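Side-chain contacts in PhiH1 repressor-like protein (Haloarcula marismortui ATCC 43049, PDB 3B73), which is of unknown function but, as a winged helix-turn-helix protein resembling a phage repressor, probably binds DNA and regulates transcription: residues D57-L62 against Y67-E72; L19-E24 against E34-I39. One frame throughout, in Å; residues are numbered along the deposited sequence. Where two conformers were deposited one is given.

How the contacts relate
The two contacts follow one another along the chain and belong to a single small winged helix-turn-helix fold, their centres about 14 Å apart. Contact 2 comes first, joining helix 13-25 to the loop between helices 30-34 and 43-55; contact 1 closes the beta hairpin of strands 59-62 and 66-69 that follows helix 43-55. Helix 13-25 is common ground: Leu-19 and Ile-22, both on contact 2's helical segment, pack against Leu-59 of the hairpin, with Leu-59 CD2 3.7 Å from Leu-19 CD2. Other residues of the same helix meet the 34-39 loop, so the helix joins the wing to the helix-turn-helix part of the domain.

Contact 1 of 2, residues D57-L62 against Y67-E72; sequences DLLQPL and YVITEE
The hydroxyl of Thr-70 bonds to the backbone of Asp-57 and so joins the end of one helix to the start of the next. Its OG1 donates to Asp-57 O at 2.6 Å, tilted from the carbonyl plane, and accepts from Gly-73 N as the N-cap of helix 71-77. Thr-70 N also bonds to Leu-58 O at 3.2 Å, from well above the carbonyl plane. Asp-57, with positive phi, is the C-prime residue of the Schellman motif ending helix 43-55. Chi1 of 63° sets OG1 between the backbone N and carbonyl carbon, where it can serve both bonds. A valine here would probably leave Asp-57 O without its hydroxyl partner and the following helix without its side-chain cap. Beyond this junction Gln-60 and Val-68 pair antiparallel, Gln-60 N reaching Val-68 O at 2.8 Å. Tyr-67 lays one ring face over Pro-61 CA, a flat ring suiting a rigid proline. On the face carrying Gln-60 and Val-68, Leu-62 CD1 reaches to 3.8 Å from Val-68 CG2. Leu-59, buried and apolar, sets CD2 3.6 Å from Ile-69 CA and packs on Leu-50 and Leu-53. This hairpin, following helix 43-55, is the wing of a winged helix-turn-helix domain.

Contact 2 of 2, residues L19-E24 against E34-I39; sequences LEIIHE and EDRDEI
Arg-36 runs alongside Ile-21, the two side chains pointing opposite ways, with its guanidinium turned face-on to the isoleucine and edge-on to Glu-24. Ile-21 CG1 sits under that face, 3.8 Å from Arg-36 NH1 and nearer the border of the group than its centre, while CG2 comes within 4.0 Å of Arg-36 NE. A beta-branched residue suits the position because CG1 can lie over the face while CG2 flanks the border between NE and NH1. Glu-24 reaches out from its helix to meet the arginine at the guanidinium edge. Its OE2 lies 2.8 Å from Arg-36 NH1 in a salt bridge whose hydrogen bond is weak: the N-H...O angle is 125°, and the carboxylate and guanidinium planes stand 54° apart. Glu-24 CG lies between its own backbone N and carbonyl carbon (chi1 85°), and the extended chain beyond it carries the carboxylate to the arginine.

The loop holding Arg-36 leads from helix 30-34 into helix 43-55, the connection of the helix-turn-helix, and it is here that helix 13-25 meets it. A type I beta turn runs from Arg-36 to Ile-39, bringing Glu-38 back beside the arginine. Glu-38 OE1 makes a second salt bridge, its hydrogen bond again weak, with Arg-36 NH2 at 3.0 Å, completing a three-residue salt-bridge network. One long cationic chain, bent at chi2 and chi3, thus serves two carboxylates through different nitrogens, and its positive charge probably offsets theirs.

Toward the interior the contact becomes apolar. Ile-21 CD1 meets Ile-39 CD1 at 3.7 Å, and Ile-39 also packs on Val-46 of helix 43-55, a buried place where a hydrocarbon side chain fits. Met-4 of the second subunit packs on Ile-21, while Gln-6 of that subunit hydrogen-bonds Asp-37 O in the turn.

Contact 1 of 2, residues D57-L62 against Y67-E72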
loop_
_atom_site.group_PDB
_atom_site.type_symbol
_atom_site.label_atom_id
_atom_site.label_comp_id
_atom_site.label_asym_id
_atom_site.label_seq_id
_atom_site.Cartn_x
_atom_site.Cartn_y
_atom_site.Cartn_z
ATOM N N ASP B 57 -10.734 -5.161 12.171
ATOM C CA ASP B 57 -10.806 -6.617 12.098
ATOM C C ASP B 57 -9.950 -7.218 10.985
ATOM O O ASP B 57 -10.246 -8.290 10.489
ATOM C CB ASP B 57 -12.264 -7.078 11.973
ATOM C CG ASP B 57 -12.912 -7.341 13.328
ATOM O OD1 ASP B 57 -12.861 -6.467 14.227
ATOM O OD2 ASP B 57 -13.477 -8.443 13.491
ATOM N N LEU B 58 -8.876 -6.533 10.619
ATOM C CA LEU B 58 -7.891 -7.081 9.707
ATOM C C LEU B 58 -6.812 -7.809 10.496
ATOM O O LEU B 58 -6.107 -8.679 9.964
ATOM C CB LEU B 58 -7.289 -5.959 8.879
ATOM C CG LEU B 58 -8.350 -5.244 8.044
ATOM C CD1 LEU B 58 -7.713 -4.288 7.027
ATOM C CD2 LEU B 58 -9.263 -6.255 7.335
ATOM N N LEU B 59 -6.689 -7.430 11.768
ATOM C CA LEU B 59 -5.846 -8.121 12.726
ATOM C C LEU B 59 -6.692 -8.415 13.957
ATOM O O LEU B 59 -7.776 -7.869 14.099
ATOM C CB LEU B 59 -4.663 -7.258 13.136
ATOM C CG LEU B 59 -3.594 -6.994 12.076
ATOM C CD1 LEU B 59 -2.489 -6.135 12.659
ATOM C CD2 LEU B 59 -3.019 -8.299 11.499
ATOM N N GLN B 60 -6.202 -9.293 14.827
ATOM C CA GLN B 60 -6.778 -9.452 16.162
ATOM C C GLN B 60 -5.685 -9.549 17.215
ATOM O O GLN B 60 -4.659 -10.195 16.999
ATOM C CB GLN B 60 -7.711 -10.660 16.249
ATOM C CG GLN B 60 -7.063 -12.004 15.995
ATOM C CD GLN B 60 -8.079 -13.128 16.034
ATOM O OE1 GLN B 60 -8.334 -13.795 15.020
ATOM N NE2 GLN B 60 -8.685 -13.331 17.207
ATOM N N PRO B 61 -5.892 -8.858 18.342
ATOM C CA PRO B 61 -4.947 -8.826 19.456
ATOM C C PRO B 61 -5.049 -10.118 20.280
ATOM O O PRO B 61 -6.144 -10.544 20.651
ATOM C CB PRO B 61 -5.443 -7.633 20.274
ATOM C CG PRO B 61 -6.906 -7.641 20.030
ATOM C CD PRO B 61 -7.012 -7.927 18.565
ATOM N N LEU B 62 -3.904 -10.741 20.521
ATOM C CA LEU B 62 -3.793 -11.888 21.410
ATOM C C LEU B 62 -3.033 -11.476 22.678
ATOM O O LEU B 62 -2.636 -10.319 22.827
ATOM C CB LEU B 62 -3.069 -13.042 20.700
ATOM C CG LEU B 62 -3.635 -13.521 19.344
ATOM C CD1 LEU B 62 -2.825 -14.709 18.793
ATOM C CD2 LEU B 62 -5.114 -13.889 19.415
ATOM N N TYR B 67 -0.204 -9.532 17.825
ATOM C CA TYR B 67 -1.286 -9.396 16.857
ATOM C C TYR B 67 -1.131 -10.476 15.777
ATOM O O TYR B 67 -0.016 -10.906 15.453
ATOM C CB TYR B 67 -1.292 -8.001 16.223
ATOM C CG TYR B 67 -1.758 -6.885 17.124
ATOM C CD1 TYR B 67 -3.059 -6.380 17.014
ATOM C CD2 TYR B 67 -0.898 -6.308 18.063
ATOM C CE1 TYR B 67 -3.500 -5.344 17.842
ATOM C CE2 TYR B 67 -1.334 -5.262 18.898
ATOM C CZ TYR B 67 -2.638 -4.790 18.777
ATOM O OH TYR B 67 -3.094 -3.764 19.579
ATOM N N VAL B 68 -2.262 -10.899 15.228
ATOM C CA VAL B 68 -2.303 -11.987 14.275
ATOM C C VAL B 68 -3.338 -11.624 13.198
ATOM O O VAL B 68 -4.318 -10.925 13.487
ATOM C CB VAL B 68 -2.675 -13.305 15.017
ATOM C CG1 VAL B 68 -3.687 -14.118 14.234
ATOM C CG2 VAL B 68 -1.426 -14.120 15.342
ATOM N N ILE B 69 -3.145 -12.087 11.966
ATOM C CA ILE B 69 -4.073 -11.717 10.880
ATOM C C ILE B 69 -5.434 -12.436 10.982
ATOM O O ILE B 69 -5.519 -13.513 11.562
ATOM C CB ILE B 69 -3.413 -11.915 9.472
ATOM C CG1 ILE B 69 -4.206 -11.175 8.398
ATOM C CG2 ILE B 69 -3.252 -13.416 9.108
ATOM C CD1 ILE B 69 -3.378 -10.731 7.176
ATOM N N THR B 70 -6.500 -11.820 10.460
ATOM C CA THR B 70 -7.810 -12.465 10.392
ATOM C C THR B 70 -8.113 -12.940 8.963
ATOM O O THR B 70 -7.362 -12.647 8.036
ATOM C CB THR B 70 -8.922 -11.490 10.803
ATOM O OG1 THR B 70 -8.940 -10.406 9.870
ATOM C CG2 THR B 70 -8.679 -10.937 12.212
ATOM N N GLU B 71 -9.220 -13.656 8.793
ATOM C CA GLU B 71 -9.654 -14.072 7.467
ATOM C C GLU B 71 -9.867 -12.835 6.602
ATOM O O GLU B 71 -9.463 -12.800 5.436
ATOM C CB GLU B 71 -10.948 -14.895 7.538
ATOM C CG GLU B 71 -10.977 -15.944 8.638
ATOM C CD GLU B 71 -11.643 -15.447 9.917
ATOM O OE1 GLU B 71 -11.005 -14.697 10.702
ATOM O OE2 GLU B 71 -12.817 -15.827 10.137
ATOM N N GLU B 72 -10.506 -11.820 7.182
ATOM C CA GLU B 72 -10.734 -10.555 6.485
ATOM C C GLU B 72 -9.423 -9.881 6.106
ATOM O O GLU B 72 -9.298 -9.325 5.014
ATOM C CB GLU B 72 -11.601 -9.606 7.316
ATOM C CG GLU B 72 -11.597 -9.913 8.798
ATOM C CD GLU B 72 -12.575 -10.996 9.181
ATOM O OE1 GLU B 72 -12.132 -12.030 9.718
ATOM O OE2 GLU B 72 -13.788 -10.820 8.943
#

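Contact 2 of 2, residues L19-E24 against E34-I39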
loop_
_atom_site.group_PDB
_atom_site.type_symbol
_atom_site.label_atom_id
_atom_site.label_comp_id
_atom_site.label_asym_id
_atom_site.label_seq_id
_atom_site.Cartn_x
_atom_site.Cartn_y
_atom_site.Cartn_z
ATOM N N LEU B 19 0.420 -5.708 7.397
ATOM C CA LEU B 19 -0.377 -6.899 7.100
ATOM C C LEU B 19 0.454 -7.971 6.389
ATOM O O LEU B 19 0.364 -9.149 6.714
ATOM C CB LEU B 19 -1.625 -6.560 6.284
ATOM C CG LEU B 19 -2.752 -5.935 7.090
ATOM C CD1 LEU B 19 -3.774 -5.363 6.147
ATOM C CD2 LEU B 19 -3.389 -6.960 8.061
ATOM N N GLU B 20 1.275 -7.547 5.434
ATOM C CA GLU B 20 2.110 -8.453 4.643
ATOM C C GLU B 20 3.131 -9.169 5.526
ATOM O O GLU B 20 3.392 -10.360 5.362
ATOM C CB GLU B 20 2.818 -7.690 3.510
ATOM C CG GLU B 20 1.847 -7.245 2.408
ATOM C CD GLU B 20 2.393 -6.135 1.515
ATOM O OE1 GLU B 20 1.694 -5.796 0.540
ATOM O OE2 GLU B 20 3.501 -5.598 1.771
ATOM N N ILE B 21 3.686 -8.443 6.484
ATOM C CA ILE B 21 4.687 -9.019 7.360
ATOM C C ILE B 21 4.052 -10.020 8.306
ATOM O O ILE B 21 4.570 -11.116 8.511
ATOM C CB ILE B 21 5.448 -7.938 8.144
ATOM C CG1 ILE B 21 6.490 -7.278 7.231
ATOM C CG2 ILE B 21 6.130 -8.548 9.359
ATOM C CD1 ILE B 21 6.949 -5.886 7.716
ATOM N N ILE B 22 2.920 -9.660 8.880
ATOM C CA ILE B 22 2.266 -10.579 9.790
ATOM C C ILE B 22 1.754 -11.813 9.026
ATOM O O ILE B 22 1.822 -12.924 9.525
ATOM C CB ILE B 22 1.145 -9.878 10.565
ATOM C CG1 ILE B 22 1.763 -8.843 11.516
ATOM C CG2 ILE B 22 0.290 -10.899 11.325
ATOM C CD1 ILE B 22 0.738 -8.110 12.359
ATOM N N HIS B 23 1.273 -11.621 7.801
ATOM C CA HIS B 23 0.796 -12.748 7.007
ATOM C C HIS B 23 1.921 -13.765 6.824
ATOM O O HIS B 23 1.713 -14.967 6.972
ATOM C CB HIS B 23 0.271 -12.295 5.647
ATOM C CG HIS B 23 0.106 -13.409 4.652
ATOM N ND1 HIS B 23 -0.976 -14.264 4.657
ATOM C CD2 HIS B 23 0.886 -13.800 3.614
ATOM C CE1 HIS B 23 -0.859 -15.130 3.666
ATOM N NE2 HIS B 23 0.264 -14.871 3.019
ATOM N N GLU B 24 3.116 -13.280 6.523
ATOM C CA GLU B 24 4.220 -14.182 6.251
ATOM C C GLU B 24 4.863 -14.754 7.519
ATOM O O GLU B 24 5.301 -15.893 7.514
ATOM C CB GLU B 24 5.281 -13.511 5.366
ATOM C CG GLU B 24 6.301 -12.672 6.125
ATOM C CD GLU B 24 7.512 -12.280 5.282
ATOM O OE1 GLU B 24 7.333 -11.843 4.123
ATOM O OE2 GLU B 24 8.648 -12.401 5.789
ATOM N N GLU B 34 8.923 -2.900 14.000
ATOM C CA GLU B 34 9.818 -1.740 13.966
ATOM C C GLU B 34 11.189 -2.082 13.361
ATOM O O GLU B 34 11.767 -1.318 12.576
ATOM C CB GLU B 34 9.983 -1.202 15.399
ATOM C CG GLU B 34 11.074 -0.183 15.566
ATOM C CD GLU B 34 10.879 0.979 14.636
ATOM O OE1 GLU B 34 9.705 1.335 14.400
ATOM O OE2 GLU B 34 11.885 1.523 14.132
ATOM N N ASP B 35 11.696 -3.255 13.710
ATOM C CA ASP B 35 13.045 -3.645 13.313
ATOM C C ASP B 35 13.166 -4.109 11.863
ATOM O O ASP B 35 14.270 -4.324 11.380
ATOM C CB ASP B 35 13.587 -4.715 14.267
ATOM C CG ASP B 35 13.750 -4.198 15.686
ATOM O OD1 ASP B 35 14.068 -2.997 15.841
ATOM O OD2 ASP B 35 13.554 -4.982 16.643
ATOM N N ARG B 36 12.038 -4.269 11.174
ATOM C CA ARG B 36 12.053 -4.637 9.760
ATOM C C ARG B 36 12.548 -3.479 8.877
ATOM O O ARG B 36 12.289 -2.308 9.173
ATOM C CB ARG B 36 10.652 -5.051 9.333
ATOM C CG ARG B 36 10.235 -6.387 9.868
ATOM C CD ARG B 36 10.990 -7.454 9.120
ATOM N NE ARG B 36 10.105 -8.554 8.752
ATOM C CZ ARG B 36 9.969 -9.020 7.514
ATOM N NH1 ARG B 36 9.137 -10.026 7.261
ATOM N NH2 ARG B 36 10.682 -8.496 6.530
ATOM N N ASP B 37 13.258 -3.792 7.793
ATOM C CA ASP B 37 13.754 -2.736 6.901
ATOM C C ASP B 37 12.584 -2.029 6.242
ATOM O O ASP B 37 12.637 -0.829 5.949
ATOM C CB ASP B 37 14.663 -3.311 5.811
ATOM C CG ASP B 37 16.081 -3.556 6.297
ATOM O OD1 ASP B 37 16.274 -3.739 7.519
ATOM O OD2 ASP B 37 17.004 -3.570 5.453
ATOM N N GLU B 38 11.529 -2.805 6.029
ATOM C CA GLU B 38 10.373 -2.390 5.257
ATOM C C GLU B 38 9.455 -1.476 6.039
ATOM O O GLU B 38 8.520 -0.902 5.472
ATOM C CB GLU B 38 9.583 -3.623 4.803
ATOM C CG GLU B 38 10.382 -4.551 3.922
ATOM C CD GLU B 38 11.017 -5.678 4.705
ATOM O OE1 GLU B 38 11.154 -5.546 5.941
ATOM O OE2 GLU B 38 11.363 -6.703 4.083
ATOM N N ILE B 39 9.686 -1.379 7.344
ATOM C CA ILE B 39 8.879 -0.492 8.172
ATOM C C ILE B 39 9.673 0.777 8.456
ATOM O O ILE B 39 10.723 0.719 9.086
ATOM C CB ILE B 39 8.464 -1.171 9.480
ATOM C CG1 ILE B 39 7.670 -2.460 9.196
ATOM C CG2 ILE B 39 7.665 -0.202 10.369
ATOM C CD1 ILE B 39 6.490 -2.296 8.235
#